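Local coordinates for protein iron-containing superoxide dismutase B2 (Trypanosoma brucei, PDB 3ESF) that probably converts superoxide radicals into hydrogen peroxide and dioxygen at a bound iron, protecting the cell from a toxic product of its own metabolism, at residues Pro6-Gly11 and Phe27-His32; Phe74-Tyr79 and Trp163-Tyr168; Trp80-Pro85 and Pro156-Asp161. The protein carries 1 engineered substitution. All blocks are in the same frame, centred on the assembly; numbering follows the deposited sequence.

Contact 1 of 3, residues Pro6-Gly11 and Phe27-His32; sequences PPLPWG and FHYDKH. With FE (Fe (III) ion), chain E.
Tyr29 reaches from helix 22-45 across to the N-terminal loop, and its side chain meets Leu8 first and Pro6 and Pro7 at its tip. With CG anti to the backbone N (chi1 -174°), the ring is directed out from the helix. Tyr29 CB lies 4.1 Å from Leu8 CD2, the first atom of the loop it meets. CG and then CD1 come under the branched end of Leu8, where Tyr29 CD1 approaches Leu8 CD2 to 3.5 Å. Leu8 CG sits over one face in a CH-pi contact, 4.0 Å from the centroid of the Tyr29 ring and displaced toward the rim. Farther out, Tyr29 CE1 and CZ both come to 3.5 Å from Pro6 O, with Leu8 N a little beyond. At the tip, Tyr29 OH donates a hydrogen bond of 2.7 Å to Pro6 O, which lies near the ring plane. The hydroxyl stands 45° out of the carbonyl plane and does not follow a lone pair. Pro7 CA lies 3.4 Å from Tyr29 OH. Leu8 also touches Trp80 of helix 64-81, which joins this packing to the second long helix. Phe27 O accepts from Lys31 N and also from His32 N, and the second bond marks a wider pi-type turn. The residue before Tyr29, His28, binds the ferric ion through NE2 at 2.2 Å. An iron ligand and a tyrosine bonded to the N-terminal loop thus sit side by side on the first long helix of the alpha-hairpin domain of the iron/manganese superoxide dismutases.

Contact 2 of 3, residues Phe74-Tyr79 and Trp163-Tyr168; sequences FNHNFY and WEHAYY. With FE (Fe (III) ion), chain E.
Tyr79 OH is held by two groups: it hydrogen-bonds to Tyr178 OH and to water 2, 2.9 Å away. Water 2 in turn donates to Ala166 O at 2.8 Å, so the phenol of helix 64-81 is tied to the 163-168 turn through solvent. The same Tyr79 OH comes within 4.2 Å of Ala166 CB. A second bridge runs through the ferric ion, bound by His76 NE2 at 2.2 Å and by His165 NE2 at 2.1 Å. These two nitrogens are 3.8 Å apart, and each lies at the edge of the other's ring, near its plane. His165 has CG between the backbone N and the carbonyl carbon (chi1 71°), which swings its imidazole off the turn toward the metal. His76 ND1 is hydrogen-bonded to Gln72 O one helical turn back, fixing that ring's rotation. Trp163 CB lies over one face of the His165 ring, and the Trp163 indole has water 1, the iron's solvent ligand, over one of its faces. His165 ND1 is bonded to Glu164 OE2 of the second subunit; that carboxylate probably polarises the imidazole and strengthens its donation to iron, coupling the metal site to the dimer interface.

Contact 3 of 3, residues Trp80-Pro85 and Pro156-Asp161; sequences WESMSP and PILTCD. Engineered in segment 156-161: Thr159 (natural residue Ala). With FE (Fe (III) ion), chain E.
The flat peptide group joining Leu158 to Thr159 points its N-H at Ser82: Thr159 N donates to Ser82 OG over 3.1 Å, with a nearly straight N-H...O angle of 163°. Close by, Ser82 CB lies 3.4 Å from Thr159 O, and Leu158 CD2 reaches Ser82 CB at 3.8 Å. A second flat group, the Asp161 carboxylate, divides its oxygens: OD2 binds the ferric ion at 2.0 Å, while OD1 accepts a weak bond from water 1. Ser82 OG stands beside its own backbone N, anti to the carbonyl carbon (chi1 -66°). It also bonds to Phe78 O, a carbonyl that can only accept, so the hydroxyl gives its proton to the last turn of helix 64-81 and takes one from the strand. Strand 154-161 is an outer strand of the three-stranded antiparallel sheet of the C-terminal domain, and just before the bond to Ser82 a classic beta bulge sets Ile157 and Leu158 together opposite Leu128. The engineered Thr159 places CG2 4.2 Å from Ser82 OG, while its OG1 is hydrogen-bonded to Ala126 O on the neighbouring strand.

All three contacts meet at one ferric ion, and each supplies one or two of its four protein ligands; with water 1 these form a trigonal bipyramid in which His28 and the water are axial. Centres of contacts 1 and 2 lie about 10 Å apart, those of 2 and 3 about 9 Å, and those of 1 and 3 about 13 Å. Contact 1 closes within the alpha-hairpin domain before the others open. Contacts 2 and 3 share helix 64-81 and join it to the C-terminal domain, with contact 3 nested inside the loop closed by contact 2. The metal is therefore bound between two domains, and contacts 1 and 2 also touch the second subunit.

Contact 1 of 3, residues Pro6-Gly11 and Phe27-His32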
loop_
_atom_site.group_PDB
_atom_site.type_symbol
_atom_site.label_atom_id
_atom_site.label_comp_id
_atom_site.label_asym_id
_atom_site.label_seq_id
_atom_site.Cartn_x
_atom_site.Cartn_y
_atom_site.Cartn_z
ATOM N N PRO A 6 -22.398 -2.520 7.514
ATOM C CA PRO A 6 -22.916 -2.117 8.826
ATOM C C PRO A 6 -22.264 -0.804 9.268
ATOM O O PRO A 6 -21.113 -0.508 8.860
ATOM C CB PRO A 6 -22.482 -3.264 9.771
ATOM C CG PRO A 6 -21.946 -4.363 8.913
ATOM C CD PRO A 6 -21.580 -3.753 7.561
ATOM N N PRO A 7 -22.960 -0.028 10.112
ATOM C CA PRO A 7 -22.337 1.178 10.643
ATOM C C PRO A 7 -21.129 0.780 11.492
ATOM O O PRO A 7 -20.980 -0.412 11.849
ATOM C CB PRO A 7 -23.464 1.803 11.503
ATOM C CG PRO A 7 -24.365 0.656 11.857
ATOM C CD PRO A 7 -24.330 -0.224 10.635
ATOM N N LEU A 8 -20.252 1.736 11.783
ATOM C CA LEU A 8 -19.170 1.516 12.738
ATOM C C LEU A 8 -19.789 1.011 14.053
ATOM O O LEU A 8 -20.830 1.503 14.459
ATOM C CB LEU A 8 -18.396 2.817 12.969
ATOM C CG LEU A 8 -17.547 3.328 11.802
ATOM C CD1 LEU A 8 -17.290 4.807 11.953
ATOM C CD2 LEU A 8 -16.222 2.568 11.707
ATOM N N PRO A 9 -19.180 -0.006 14.681
ATOM C CA PRO A 9 -19.775 -0.557 15.907
ATOM C C PRO A 9 -19.845 0.462 17.055
ATOM O O PRO A 9 -20.758 0.395 17.862
ATOM C CB PRO A 9 -18.864 -1.749 16.249
ATOM C CG PRO A 9 -18.125 -2.062 14.904
ATOM C CD PRO A 9 -17.941 -0.717 14.285
ATOM N N TRP A 10 -18.928 1.430 17.064
ATOM C CA TRP A 10 -18.746 2.329 18.199
ATOM C C TRP A 10 -18.696 3.815 17.838
ATOM O O TRP A 10 -18.267 4.632 18.657
ATOM C CB TRP A 10 -17.468 1.945 18.956
ATOM C CG TRP A 10 -16.488 1.210 18.104
ATOM C CD1 TRP A 10 -16.174 -0.121 18.183
ATOM C CD2 TRP A 10 -15.709 1.739 17.025
ATOM N NE1 TRP A 10 -15.248 -0.447 17.234
ATOM C CE2 TRP A 10 -14.941 0.669 16.504
ATOM C CE3 TRP A 10 -15.587 3.015 16.436
ATOM C CZ2 TRP A 10 -14.048 0.832 15.430
ATOM C CZ3 TRP A 10 -14.691 3.191 15.394
ATOM C CH2 TRP A 10 -13.938 2.093 14.885
ATOM N N GLY A 11 -19.096 4.159 16.610
ATOM C CA GLY A 11 -19.217 5.566 16.186
ATOM C C GLY A 11 -17.919 6.129 15.635
ATOM O O GLY A 11 -16.858 5.579 15.887
ATOM N N PHE A 27 -12.215 9.228 7.426
ATOM C CA PHE A 27 -11.680 8.970 6.075
ATOM C C PHE A 27 -11.687 7.481 5.765
ATOM O O PHE A 27 -12.067 7.076 4.665
ATOM C CB PHE A 27 -10.296 9.619 5.838
ATOM C CG PHE A 27 -10.378 11.071 5.450
ATOM C CD1 PHE A 27 -10.502 11.440 4.114
ATOM C CD2 PHE A 27 -10.394 12.065 6.426
ATOM C CE1 PHE A 27 -10.601 12.788 3.749
ATOM C CE2 PHE A 27 -10.487 13.403 6.078
ATOM C CZ PHE A 27 -10.601 13.770 4.739
ATOM N N HIS A 28 -11.295 6.661 6.734
ATOM C CA HIS A 28 -11.121 5.240 6.472
ATOM C C HIS A 28 -12.461 4.533 6.137
ATOM O O HIS A 28 -12.560 3.746 5.164
ATOM C CB HIS A 28 -10.418 4.595 7.672
ATOM C CG HIS A 28 -9.836 3.260 7.371
ATOM N ND1 HIS A 28 -9.220 2.490 8.325
ATOM C CD2 HIS A 28 -9.793 2.546 6.221
ATOM C CE1 HIS A 28 -8.821 1.356 7.780
ATOM N NE2 HIS A 28 -9.155 1.369 6.504
ATOM N N TYR A 29 -13.478 4.846 6.942
ATOM C CA TYR A 29 -14.822 4.314 6.750
ATOM C C TYR A 29 -15.538 5.015 5.594
ATOM O O TYR A 29 -16.003 4.335 4.686
ATOM C CB TYR A 29 -15.660 4.382 8.052
ATOM C CG TYR A 29 -17.024 3.708 7.970
ATOM C CD1 TYR A 29 -17.196 2.367 8.372
ATOM C CD2 TYR A 29 -18.149 4.414 7.515
ATOM C CE1 TYR A 29 -18.443 1.745 8.294
ATOM C CE2 TYR A 29 -19.381 3.808 7.415
ATOM C CZ TYR A 29 -19.532 2.466 7.810
ATOM O OH TYR A 29 -20.782 1.873 7.737
ATOM N N ASP A 30 -15.615 6.354 5.620
ATOM C CA ASP A 30 -16.452 7.096 4.646
ATOM C C ASP A 30 -15.881 7.086 3.228
ATOM O O ASP A 30 -16.635 7.048 2.267
ATOM C CB ASP A 30 -16.705 8.547 5.064
ATOM C CG ASP A 30 -17.736 8.687 6.174
ATOM O OD1 ASP A 30 -18.424 7.695 6.511
ATOM O OD2 ASP A 30 -17.865 9.804 6.719
ATOM N N LYS A 31 -14.555 7.159 3.119
ATOM C CA LYS A 31 -13.887 7.201 1.817
ATOM C C LYS A 31 -13.457 5.808 1.348
ATOM O O LYS A 31 -13.984 5.328 0.347
ATOM C CB LYS A 31 -12.749 8.240 1.789
ATOM C CG LYS A 31 -13.158 9.671 2.293
ATOM C CD LYS A 31 -14.226 10.292 1.380
ATOM C CE LYS A 31 -14.247 11.840 1.392
ATOM N NZ LYS A 31 -14.194 12.511 2.740
ATOM N N HIS A 32 -12.552 5.139 2.071
ATOM C CA HIS A 32 -12.048 3.840 1.626
ATOM C C HIS A 32 -13.066 2.723 1.685
ATOM O O HIS A 32 -13.343 2.111 0.651
ATOM C CB HIS A 32 -10.732 3.441 2.327
ATOM C CG HIS A 32 -9.637 4.435 2.104
ATOM N ND1 HIS A 32 -8.886 4.453 0.949
ATOM C CD2 HIS A 32 -9.236 5.504 2.833
ATOM C CE1 HIS A 32 -8.031 5.459 1.000
ATOM N NE2 HIS A 32 -8.231 6.122 2.126
HETATM FE FE FE E . -8.366 0.014 4.985
HETATM O O HOH W 1 -7.424 -1.451 3.744
#

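Contact 2 of 3, residues Phe74-Tyr79 and Trp163-Tyr168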
loop_
_atom_site.group_PDB
_atom_site.type_symbol
_atom_site.label_atom_id
_atom_site.label_comp_id
_atom_site.label_asym_id
_atom_site.label_seq_id
_atom_site.Cartn_x
_atom_site.Cartn_y
_atom_site.Cartn_z
ATOM N N PHE A 74 -15.455 -7.135 3.336
ATOM C CA PHE A 74 -15.450 -8.073 4.457
ATOM C C PHE A 74 -14.292 -7.784 5.422
ATOM O O PHE A 74 -14.501 -7.778 6.638
ATOM C CB PHE A 74 -15.389 -9.496 3.918
ATOM C CG PHE A 74 -15.202 -10.521 4.952
ATOM C CD1 PHE A 74 -16.291 -11.291 5.379
ATOM C CD2 PHE A 74 -13.951 -10.730 5.531
ATOM C CE1 PHE A 74 -16.125 -12.266 6.367
ATOM C CE2 PHE A 74 -13.786 -11.688 6.535
ATOM C CZ PHE A 74 -14.864 -12.470 6.941
ATOM N N ASN A 75 -13.092 -7.527 4.880
ATOM C CA ASN A 75 -11.897 -7.276 5.693
ATOM C C ASN A 75 -12.103 -6.060 6.595
ATOM O O ASN A 75 -11.742 -6.100 7.746
ATOM C CB ASN A 75 -10.639 -7.065 4.832
ATOM C CG ASN A 75 -10.172 -8.330 4.139
ATOM O OD1 ASN A 75 -10.616 -9.447 4.443
ATOM N ND2 ASN A 75 -9.272 -8.166 3.202
ATOM N N HIS A 76 -12.654 -4.975 6.051
ATOM C CA HIS A 76 -12.911 -3.762 6.838
ATOM C C HIS A 76 -13.996 -3.944 7.869
ATOM O O HIS A 76 -13.903 -3.418 8.966
ATOM C CB HIS A 76 -13.253 -2.589 5.920
ATOM C CG HIS A 76 -12.059 -2.038 5.216
ATOM N ND1 HIS A 76 -11.528 -2.625 4.087
ATOM C CD2 HIS A 76 -11.239 -1.013 5.536
ATOM C CE1 HIS A 76 -10.444 -1.965 3.730
ATOM N NE2 HIS A 76 -10.232 -0.998 4.606
ATOM N N ASN A 77 -15.062 -4.658 7.503
ATOM C CA ASN A 77 -16.107 -5.001 8.470
ATOM C C ASN A 77 -15.482 -5.728 9.666
ATOM O O ASN A 77 -15.741 -5.392 10.836
ATOM C CB ASN A 77 -17.196 -5.896 7.843
ATOM C CG ASN A 77 -18.120 -5.139 6.870
ATOM O OD1 ASN A 77 -18.145 -3.910 6.838
ATOM N ND2 ASN A 77 -18.920 -5.893 6.115
ATOM N N PHE A 78 -14.661 -6.720 9.350
ATOM C CA PHE A 78 -14.035 -7.556 10.367
ATOM C C PHE A 78 -13.042 -6.739 11.217
ATOM O O PHE A 78 -12.959 -6.904 12.441
ATOM C CB PHE A 78 -13.331 -8.747 9.688
ATOM C CG PHE A 78 -13.182 -9.935 10.583
ATOM C CD1 PHE A 78 -14.276 -10.763 10.855
ATOM C CD2 PHE A 78 -11.966 -10.222 11.173
ATOM C CE1 PHE A 78 -14.144 -11.867 11.701
ATOM C CE2 PHE A 78 -11.822 -11.333 12.009
ATOM C CZ PHE A 78 -12.910 -12.148 12.271
ATOM N N TYR A 79 -12.297 -5.863 10.549
ATOM C CA TYR A 79 -11.392 -4.903 11.209
ATOM C C TYR A 79 -12.065 -4.008 12.273
ATOM O O TYR A 79 -11.549 -3.892 13.373
ATOM C CB TYR A 79 -10.759 -4.022 10.127
ATOM C CG TYR A 79 -9.864 -2.896 10.615
ATOM C CD1 TYR A 79 -8.763 -3.155 11.448
ATOM C CD2 TYR A 79 -10.110 -1.570 10.218
ATOM C CE1 TYR A 79 -7.914 -2.125 11.855
ATOM C CE2 TYR A 79 -9.299 -0.541 10.627
ATOM C CZ TYR A 79 -8.186 -0.811 11.433
ATOM O OH TYR A 79 -7.362 0.228 11.824
ATOM N N TRP A 163 -2.674 -1.422 5.529
ATOM C CA TRP A 163 -2.621 -0.427 4.454
ATOM C C TRP A 163 -2.317 0.923 5.114
ATOM O O TRP A 163 -2.854 1.220 6.195
ATOM C CB TRP A 163 -3.984 -0.292 3.759
ATOM C CG TRP A 163 -4.364 -1.404 2.808
ATOM C CD1 TRP A 163 -4.465 -2.759 3.084
ATOM C CD2 TRP A 163 -4.746 -1.244 1.434
ATOM N NE1 TRP A 163 -4.864 -3.434 1.940
ATOM C CE2 TRP A 163 -5.039 -2.531 0.921
ATOM C CE3 TRP A 163 -4.869 -0.133 0.589
ATOM C CZ2 TRP A 163 -5.453 -2.739 -0.420
ATOM C CZ3 TRP A 163 -5.266 -0.332 -0.733
ATOM C CH2 TRP A 163 -5.576 -1.631 -1.219
ATOM N N GLU A 164 -1.523 1.747 4.437
ATOM C CA GLU A 164 -1.093 3.013 4.957
ATOM C C GLU A 164 -2.249 3.942 5.326
ATOM O O GLU A 164 -2.116 4.705 6.272
ATOM C CB GLU A 164 -0.087 3.700 4.034
ATOM C CG GLU A 164 1.271 3.042 4.149
ATOM C CD GLU A 164 2.295 3.479 3.115
ATOM O OE1 GLU A 164 1.939 3.864 2.000
ATOM O OE2 GLU A 164 3.495 3.436 3.420
ATOM N N HIS A 165 -3.363 3.878 4.570
ATOM C CA HIS A 165 -4.531 4.717 4.874
ATOM C C HIS A 165 -5.200 4.420 6.220
ATOM O O HIS A 165 -5.931 5.270 6.740
ATOM C CB HIS A 165 -5.572 4.687 3.740
ATOM C CG HIS A 165 -6.303 3.390 3.604
ATOM N ND1 HIS A 165 -6.324 2.673 2.428
ATOM C CD2 HIS A 165 -7.040 2.681 4.487
ATOM C CE1 HIS A 165 -7.070 1.593 2.585
ATOM N NE2 HIS A 165 -7.492 1.562 3.838
ATOM N N ALA A 166 -4.959 3.224 6.773
ATOM C CA ALA A 166 -5.477 2.858 8.079
ATOM C C ALA A 166 -4.878 3.724 9.194
ATOM O O ALA A 166 -5.532 3.956 10.223
ATOM C CB ALA A 166 -5.249 1.399 8.371
ATOM N N TYR A 167 -3.656 4.209 8.990
ATOM C CA TYR A 167 -2.933 4.838 10.101
ATOM C C TYR A 167 -2.255 6.148 9.747
ATOM O O TYR A 167 -1.755 6.838 10.648
ATOM C CB TYR A 167 -1.935 3.848 10.719
ATOM C CG TYR A 167 -0.891 3.286 9.754
ATOM C CD1 TYR A 167 0.280 4.013 9.480
ATOM C CD2 TYR A 167 -1.068 2.050 9.120
ATOM C CE1 TYR A 167 1.252 3.539 8.592
ATOM C CE2 TYR A 167 -0.070 1.536 8.226
ATOM C CZ TYR A 167 1.082 2.327 7.982
ATOM O OH TYR A 167 2.094 1.917 7.160
ATOM N N TYR A 168 -2.268 6.516 8.457
ATOM C CA TYR A 168 -1.447 7.657 8.006
ATOM C C TYR A 168 -1.828 9.013 8.621
ATOM O O TYR A 168 -0.949 9.833 8.913
ATOM C CB TYR A 168 -1.308 7.755 6.473
ATOM C CG TYR A 168 0.129 8.088 6.127
ATOM C CD1 TYR A 168 1.107 7.072 6.066
ATOM C CD2 TYR A 168 0.533 9.416 5.949
ATOM C CE1 TYR A 168 2.447 7.366 5.799
ATOM C CE2 TYR A 168 1.870 9.729 5.695
ATOM C CZ TYR A 168 2.817 8.696 5.622
ATOM O OH TYR A 168 4.133 9.013 5.410
HETATM FE FE FE E . -8.366 0.014 4.985
HETATM O O HOH W 2 -8.012 2.927 10.838
HETATM O O HOH W 1 -7.424 -1.451 3.744
#

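Contact 3 of 3, residues Trp80-Pro85 and Pro156-Asp161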
loop_
_atom_site.group_PDB
_atom_site.type_symbol
_atom_site.label_atom_id
_atom_site.label_comp_id
_atom_site.label_asym_id
_atom_site.label_seq_id
_atom_site.Cartn_x
_atom_site.Cartn_y
_atom_site.Cartn_z
ATOM N N TRP A 80 -13.169 -3.342 11.926
ATOM C CA TRP A 80 -13.880 -2.495 12.887
ATOM C C TRP A 80 -14.367 -3.309 14.075
ATOM O O TRP A 80 -14.279 -2.844 15.206
ATOM C CB TRP A 80 -15.069 -1.718 12.276
ATOM C CG TRP A 80 -14.738 -0.859 11.102
ATOM C CD1 TRP A 80 -15.337 -0.892 9.875
ATOM C CD2 TRP A 80 -13.729 0.166 11.028
ATOM N NE1 TRP A 80 -14.754 0.025 9.039
ATOM C CE2 TRP A 80 -13.768 0.690 9.712
ATOM C CE3 TRP A 80 -12.791 0.686 11.943
ATOM C CZ2 TRP A 80 -12.923 1.722 9.284
ATOM C CZ3 TRP A 80 -11.941 1.710 11.519
ATOM C CH2 TRP A 80 -12.015 2.218 10.197
ATOM N N GLU A 81 -14.880 -4.516 13.826
ATOM C CA GLU A 81 -15.305 -5.416 14.895
ATOM C C GLU A 81 -14.157 -5.948 15.762
ATOM O O GLU A 81 -14.364 -6.309 16.918
ATOM C CB GLU A 81 -16.136 -6.576 14.335
ATOM C CG GLU A 81 -17.545 -6.163 13.894
ATOM C CD GLU A 81 -18.422 -5.665 15.046
ATOM O OE1 GLU A 81 -18.002 -5.741 16.222
ATOM O OE2 GLU A 81 -19.561 -5.201 14.774
ATOM N N SER A 82 -12.949 -5.962 15.198
ATOM C CA SER A 82 -11.724 -6.402 15.882
ATOM C C SER A 82 -11.185 -5.349 16.863
ATOM O O SER A 82 -10.164 -5.576 17.544
ATOM C CB SER A 82 -10.638 -6.759 14.851
ATOM O OG SER A 82 -11.008 -7.897 14.068
ATOM N N MET A 83 -11.880 -4.210 16.940
ATOM C CA MET A 83 -11.498 -3.109 17.828
ATOM C C MET A 83 -12.681 -2.628 18.639
ATOM O O MET A 83 -13.843 -2.816 18.237
ATOM C CB MET A 83 -10.880 -1.962 17.025
ATOM C CG MET A 83 -9.728 -2.397 16.096
ATOM S SD MET A 83 -8.959 -0.988 15.289
ATOM C CE MET A 83 -10.324 -0.333 14.277
ATOM N N SER A 84 -12.392 -2.037 19.803
ATOM C CA SER A 84 -13.426 -1.554 20.704
ATOM C C SER A 84 -12.861 -0.467 21.605
ATOM O O SER A 84 -11.672 -0.501 21.948
ATOM C CB SER A 84 -13.983 -2.711 21.540
ATOM O OG SER A 84 -14.753 -2.237 22.619
ATOM N N PRO A 85 -13.704 0.510 21.992
ATOM C CA PRO A 85 -13.242 1.482 22.988
ATOM C C PRO A 85 -12.966 0.813 24.342
ATOM O O PRO A 85 -12.246 1.381 25.174
ATOM C CB PRO A 85 -14.400 2.481 23.085
ATOM C CG PRO A 85 -15.594 1.754 22.540
ATOM C CD PRO A 85 -15.080 0.780 21.536
ATOM N N PRO A 156 -11.323 -16.603 10.313
ATOM C CA PRO A 156 -10.716 -15.426 10.899
ATOM C C PRO A 156 -11.258 -15.164 12.310
ATOM O O PRO A 156 -12.427 -15.427 12.593
ATOM C CB PRO A 156 -11.095 -14.305 9.922
ATOM C CG PRO A 156 -12.325 -14.769 9.273
ATOM C CD PRO A 156 -12.236 -16.266 9.204
ATOM N N ILE A 157 -10.367 -14.667 13.169
ATOM C CA ILE A 157 -10.662 -14.389 14.571
ATOM C C ILE A 157 -10.500 -12.883 14.783
ATOM O O ILE A 157 -11.374 -12.230 15.329
ATOM C CB ILE A 157 -9.702 -15.186 15.524
ATOM C CG1 ILE A 157 -9.827 -16.716 15.333
ATOM C CG2 ILE A 157 -9.857 -14.731 16.981
ATOM C CD1 ILE A 157 -11.268 -17.305 15.447
ATOM N N LEU A 158 -9.369 -12.340 14.343
ATOM C CA LEU A 158 -9.086 -10.903 14.460
ATOM C C LEU A 158 -8.326 -10.415 13.242
ATOM O O LEU A 158 -7.605 -11.184 12.620
ATOM C CB LEU A 158 -8.219 -10.601 15.696
ATOM C CG LEU A 158 -8.712 -10.574 17.142
ATOM C CD1 LEU A 158 -7.528 -10.574 18.063
ATOM C CD2 LEU A 158 -9.644 -9.388 17.448
ATOM N N THR A 159 -8.464 -9.133 12.915
ATOM C CA THR A 159 -7.574 -8.529 11.912
ATOM C C THR A 159 -7.160 -7.095 12.265
ATOM O O THR A 159 -7.915 -6.347 12.901
ATOM C CB THR A 159 -8.167 -8.612 10.446
ATOM O OG1 THR A 159 -7.122 -8.436 9.467
ATOM C CG2 THR A 159 -9.271 -7.594 10.234
ATOM N N CYS A 160 -5.942 -6.751 11.872
ATOM C CA CYS A 160 -5.473 -5.370 11.866
ATOM C C CYS A 160 -5.096 -4.947 10.425
ATOM O O CYS A 160 -4.211 -5.570 9.801
ATOM C CB CYS A 160 -4.260 -5.237 12.803
ATOM S SG CYS A 160 -3.527 -3.586 12.827
ATOM N N ASP A 161 -5.779 -3.912 9.912
ATOM C CA ASP A 161 -5.494 -3.301 8.607
ATOM C C ASP A 161 -4.149 -2.623 8.691
ATOM O O ASP A 161 -3.941 -1.814 9.597
ATOM C CB ASP A 161 -6.588 -2.229 8.273
ATOM C CG ASP A 161 -6.571 -1.770 6.834
ATOM O OD1 ASP A 161 -5.748 -2.254 6.042
ATOM O OD2 ASP A 161 -7.448 -0.933 6.444
HETATM FE FE FE E . -8.366 0.014 4.985
HETATM O O HOH W 1 -7.424 -1.451 3.744
#